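PDB 6M7L: putative non-ribosomal peptide synthetase from Actinomadura parvosata subsp. kistnae, which has a condensation-type fold but probably no condensation activity, and probably recruits P450 crosslinking enzymes to a peptide synthetase, as X domains do. Local coordinates for residues L33-H45 and R238-P250. Residues are numbered along the deposited sequence; the frame is centred on the assembly and turned at random.
Sequences LLSRIGDEAEGLH and RPVLPSRRAGSVP
Glu42 and Arg245 form a salt bridge, OE2 to NH1 at 2.7 Å. The carboxylate lies over one face of the guanidinium, offset toward its rim, with the two planes 42° apart. Beside it the backbones join: Glu42 N donates to Ser243 O at 2.9 Å. Ser243 turns its own hydroxyl to Asp436.

Arg244 reaches into the loop after helix 26-34. Its chain is extended from CG to NE, which carries the guanidinium to two backbone carbonyls. NH1 meets Glu42 O at 2.7 Å, at the edge and in plane, in a bent, weak bond. NH2 makes a long, weak bond to Leu34 O at 3.3 Å. Leu44 CD1 lies over one face and Ala41 CB over the opposite face. Ile37 CD1 lies at the edge. Replacing Arg244 by an alanine would probably leave Glu42 O and Leu34 O without these donors and open a gap between Leu44 and Ala41.

The contact ties the loop between helix 26-34 and strand 45-53 to the lead-in of strand 246-253, linking the two halves of the condensation fold. Its chemistry implies a buried arginine sandwiched by aliphatic groups, with two weak bonds to carbonyls and an ion pair nearer solvent.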
loop_
_atom_site.group_PDB
_atom_site.type_symbol
_atom_site.label_atom_id
_atom_site.label_comp_id
_atom_site.label_asym_id
_atom_site.label_seq_id
_atom_site.Cartn_x
_atom_site.Cartn_y
_atom_site.Cartn_z
ATOM N N LEU A 33 -17.873 9.475 -26.142
ATOM C CA LEU A 33 -19.247 9.607 -26.614
ATOM C C LEU A 33 -20.197 9.918 -25.464
ATOM O O LEU A 33 -20.970 10.882 -25.526
ATOM C CB LEU A 33 -19.669 8.329 -27.342
ATOM C CG LEU A 33 -18.972 8.084 -28.682
ATOM C CD1 LEU A 33 -19.276 6.697 -29.213
ATOM C CD2 LEU A 33 -19.375 9.144 -29.691
ATOM N N LEU A 34 -20.140 9.125 -24.391
ATOM C CA LEU A 34 -21.015 9.357 -23.248
ATOM C C LEU A 34 -20.711 10.660 -22.522
ATOM O O LEU A 34 -21.528 11.093 -21.702
ATOM C CB LEU A 34 -20.920 8.194 -22.263
ATOM C CG LEU A 34 -21.251 6.803 -22.798
ATOM C CD1 LEU A 34 -21.194 5.783 -21.671
ATOM C CD2 LEU A 34 -22.612 6.786 -23.478
ATOM N N SER A 35 -19.568 11.292 -22.792
ATOM C CA SER A 35 -19.264 12.582 -22.188
ATOM C C SER A 35 -20.048 13.724 -22.819
ATOM O O SER A 35 -20.084 14.819 -22.248
ATOM C CB SER A 35 -17.765 12.880 -22.289
ATOM O OG SER A 35 -17.461 13.569 -23.490
ATOM N N ARG A 36 -20.669 13.498 -23.974
ATOM C CA ARG A 36 -21.435 14.535 -24.658
ATOM C C ARG A 36 -22.924 14.334 -24.378
ATOM O O ARG A 36 -23.707 13.963 -25.250
ATOM C CB ARG A 36 -21.143 14.507 -26.158
ATOM C CG ARG A 36 -19.733 14.072 -26.533
ATOM C CD ARG A 36 -18.692 15.093 -26.109
ATOM N NE ARG A 36 -18.840 16.363 -26.813
ATOM C CZ ARG A 36 -18.168 17.470 -26.505
ATOM N NH1 ARG A 36 -18.365 18.583 -27.200
ATOM N NH2 ARG A 36 -17.303 17.466 -25.500
ATOM N N ILE A 37 -23.308 14.572 -23.123
ATOM C CA ILE A 37 -24.684 14.322 -22.704
ATOM C C ILE A 37 -25.212 15.474 -21.853
ATOM O O ILE A 37 -26.390 15.835 -21.949
ATOM C CB ILE A 37 -24.796 12.971 -21.973
ATOM C CG1 ILE A 37 -24.617 11.826 -22.975
ATOM C CG2 ILE A 37 -26.134 12.839 -21.272
ATOM C CD1 ILE A 37 -24.923 10.456 -22.420
ATOM N N GLY A 38 -24.366 16.065 -21.021
ATOM C CA GLY A 38 -24.693 17.320 -20.372
ATOM C C GLY A 38 -24.803 17.200 -18.864
ATOM O O GLY A 38 -24.658 16.128 -18.276
ATOM N N ASP A 39 -25.092 18.352 -18.246
ATOM C CA ASP A 39 -25.061 18.483 -16.790
ATOM C C ASP A 39 -26.045 17.549 -16.099
ATOM O O ASP A 39 -25.765 17.063 -14.997
ATOM C CB ASP A 39 -25.359 19.930 -16.400
ATOM C CG ASP A 39 -24.294 20.894 -16.881
ATOM O OD1 ASP A 39 -23.443 21.296 -16.059
ATOM O OD2 ASP A 39 -24.299 21.235 -18.086
ATOM N N GLU A 40 -27.204 17.306 -16.715
ATOM C CA GLU A 40 -28.221 16.464 -16.090
ATOM C C GLU A 40 -27.665 15.087 -15.744
ATOM O O GLU A 40 -27.908 14.568 -14.648
ATOM C CB GLU A 40 -29.430 16.344 -17.017
ATOM C CG GLU A 40 -30.529 15.426 -16.515
ATOM C CD GLU A 40 -31.669 15.310 -17.505
ATOM O OE1 GLU A 40 -31.943 16.303 -18.215
ATOM O OE2 GLU A 40 -32.283 14.226 -17.586
ATOM N N ALA A 41 -26.912 14.486 -16.660
ATOM C CA ALA A 41 -26.239 13.227 -16.383
ATOM C C ALA A 41 -24.927 13.495 -15.658
ATOM O O ALA A 41 -24.093 14.270 -16.135
ATOM C CB ALA A 41 -25.980 12.460 -17.679
ATOM N N GLU A 42 -24.753 12.863 -14.498
ATOM C CA GLU A 42 -23.506 13.004 -13.760
ATOM C C GLU A 42 -22.341 12.513 -14.607
ATOM O O GLU A 42 -22.419 11.456 -15.241
ATOM C CB GLU A 42 -23.571 12.227 -12.445
ATOM C CG GLU A 42 -24.597 12.765 -11.461
ATOM C CD GLU A 42 -24.295 14.184 -11.024
ATOM O OE1 GLU A 42 -23.207 14.412 -10.456
ATOM O OE2 GLU A 42 -25.143 15.074 -11.259
ATOM N N GLY A 43 -21.267 13.299 -14.630
ATOM C CA GLY A 43 -20.103 12.907 -15.401
ATOM C C GLY A 43 -19.532 11.593 -14.901
ATOM O O GLY A 43 -19.497 11.322 -13.698
ATOM N N LEU A 44 -19.103 10.758 -15.843
ATOM C CA LEU A 44 -18.439 9.499 -15.511
ATOM C C LEU A 44 -16.994 9.828 -15.164
ATOM O O LEU A 44 -16.108 9.847 -16.022
ATOM C CB LEU A 44 -18.540 8.513 -16.664
ATOM C CG LEU A 44 -19.930 7.918 -16.891
ATOM C CD1 LEU A 44 -19.962 7.060 -18.151
ATOM C CD2 LEU A 44 -20.346 7.108 -15.673
ATOM N N HIS A 45 -16.763 10.107 -13.884
ATOM C CA HIS A 45 -15.471 10.557 -13.395
ATOM C C HIS A 45 -15.016 9.685 -12.232
ATOM O O HIS A 45 -15.826 9.084 -11.520
ATOM C CB HIS A 45 -15.521 12.017 -12.921
ATOM C CG HIS A 45 -16.131 12.963 -13.908
ATOM N ND1 HIS A 45 -16.859 14.068 -13.523
ATOM C CD2 HIS A 45 -16.110 12.980 -15.261
ATOM C CE1 HIS A 45 -17.266 14.721 -14.596
ATOM N NE2 HIS A 45 -16.827 14.081 -15.664
ATOM N N ARG A 238 -37.709 3.641 -17.713
ATOM C CA ARG A 238 -36.376 4.231 -17.797
ATOM C C ARG A 238 -36.402 5.637 -18.375
ATOM O O ARG A 238 -37.041 5.880 -19.396
ATOM C CB ARG A 238 -35.456 3.356 -18.645
ATOM C CG ARG A 238 -34.918 2.146 -17.927
ATOM C CD ARG A 238 -33.807 1.515 -18.735
ATOM N NE ARG A 238 -32.729 1.034 -17.876
ATOM C CZ ARG A 238 -32.684 -0.186 -17.357
ATOM N NH1 ARG A 238 -33.654 -1.054 -17.609
ATOM N NH2 ARG A 238 -31.668 -0.537 -16.587
ATOM N N PRO A 239 -35.692 6.561 -17.734
ATOM C CA PRO A 239 -35.630 7.925 -18.261
ATOM C C PRO A 239 -34.803 7.962 -19.533
ATOM O O PRO A 239 -33.835 7.215 -19.693
ATOM C CB PRO A 239 -34.954 8.707 -17.132
ATOM C CG PRO A 239 -34.058 7.695 -16.494
ATOM C CD PRO A 239 -34.778 6.366 -16.595
ATOM N N VAL A 240 -35.203 8.834 -20.460
ATOM C CA VAL A 240 -34.450 8.935 -21.704
ATOM C C VAL A 240 -33.081 9.557 -21.448
ATOM O O VAL A 240 -32.121 9.282 -22.176
ATOM C CB VAL A 240 -35.254 9.714 -22.765
ATOM C CG1 VAL A 240 -35.453 11.152 -22.341
ATOM C CG2 VAL A 240 -34.570 9.637 -24.123
ATOM N N LEU A 241 -32.957 10.375 -20.409
ATOM C CA LEU A 241 -31.668 10.946 -20.023
ATOM C C LEU A 241 -31.314 10.517 -18.609
ATOM O O LEU A 241 -32.006 10.912 -17.651
ATOM C CB LEU A 241 -31.681 12.470 -20.127
ATOM C CG LEU A 241 -31.284 13.016 -21.497
ATOM C CD1 LEU A 241 -32.509 13.198 -22.371
ATOM C CD2 LEU A 241 -30.504 14.315 -21.361
ATOM N N PRO A 242 -30.257 9.735 -18.425
ATOM C CA PRO A 242 -29.928 9.231 -17.093
ATOM C C PRO A 242 -29.300 10.310 -16.226
ATOM O O PRO A 242 -28.735 11.289 -16.711
ATOM C CB PRO A 242 -28.916 8.123 -17.391
ATOM C CG PRO A 242 -28.195 8.646 -18.593
ATOM C CD PRO A 242 -29.247 9.347 -19.425
ATOM N N SER A 243 -29.417 10.113 -14.919
ATOM C CA SER A 243 -28.636 10.896 -13.977
ATOM C C SER A 243 -27.360 10.183 -13.565
ATOM O O SER A 243 -26.393 10.847 -13.174
ATOM C CB SER A 243 -29.463 11.221 -12.730
ATOM O OG SER A 243 -29.708 10.058 -11.963
ATOM N N ARG A 244 -27.338 8.854 -13.664
ATOM C CA ARG A 244 -26.223 8.016 -13.236
ATOM C C ARG A 244 -25.912 8.183 -11.754
ATOM O O ARG A 244 -24.799 7.883 -11.313
ATOM C CB ARG A 244 -24.965 8.282 -14.073
ATOM C CG ARG A 244 -25.197 8.289 -15.571
ATOM C CD ARG A 244 -23.912 7.969 -16.310
ATOM N NE ARG A 244 -23.997 8.266 -17.735
ATOM C CZ ARG A 244 -23.468 9.345 -18.302
ATOM N NH1 ARG A 244 -22.814 10.231 -17.562
ATOM N NH2 ARG A 244 -23.586 9.537 -19.607
ATOM N N ARG A 245 -26.878 8.657 -10.970
ATOM C CA ARG A 245 -26.685 8.801 -9.535
ATOM C C ARG A 245 -26.807 7.444 -8.861
ATOM O O ARG A 245 -27.736 6.680 -9.142
ATOM C CB ARG A 245 -27.700 9.782 -8.954
ATOM C CG ARG A 245 -27.457 11.200 -9.410
ATOM C CD ARG A 245 -28.563 12.146 -8.990
ATOM N NE ARG A 245 -28.460 13.398 -9.731
ATOM C CZ ARG A 245 -27.614 14.377 -9.426
ATOM N NH1 ARG A 245 -27.582 15.480 -10.162
ATOM N NH2 ARG A 245 -26.800 14.252 -8.387
ATOM N N ALA A 246 -25.865 7.146 -7.973
ATOM C CA ALA A 246 -25.806 5.860 -7.300
ATOM C C ALA A 246 -25.888 6.061 -5.797
ATOM O O ALA A 246 -25.168 6.892 -5.235
ATOM C CB ALA A 246 -24.520 5.109 -7.661
ATOM N N GLY A 247 -26.784 5.312 -5.155
ATOM C CA GLY A 247 -26.737 5.109 -3.727
ATOM C C GLY A 247 -26.182 3.729 -3.411
ATOM O O GLY A 247 -25.779 2.971 -4.290
ATOM N N SER A 248 -26.172 3.406 -2.122
ATOM C CA SER A 248 -25.750 2.077 -1.710
ATOM C C SER A 248 -26.437 1.708 -0.406
ATOM O O SER A 248 -26.693 2.565 0.446
ATOM C CB SER A 248 -24.227 1.984 -1.549
ATOM O OG SER A 248 -23.802 2.599 -0.349
ATOM N N VAL A 249 -26.738 0.421 -0.266
ATOM C CA VAL A 249 -27.252 -0.133 0.981
ATOM C C VAL A 249 -26.289 -1.225 1.429
ATOM O O VAL A 249 -25.665 -1.886 0.585
ATOM C CB VAL A 249 -28.682 -0.669 0.813
ATOM C CG1 VAL A 249 -29.627 0.461 0.427
ATOM C CG2 VAL A 249 -28.722 -1.783 -0.221
ATOM N N PRO A 250 -26.114 -1.438 2.729
ATOM C CA PRO A 250 -25.197 -2.485 3.184
ATOM C C PRO A 250 -25.772 -3.872 2.945
ATOM O O PRO A 250 -26.985 -4.070 2.854
ATOM C CB PRO A 250 -25.042 -2.194 4.680
ATOM C CG PRO A 250 -26.311 -1.502 5.051
ATOM C CD PRO A 250 -26.700 -0.686 3.852
#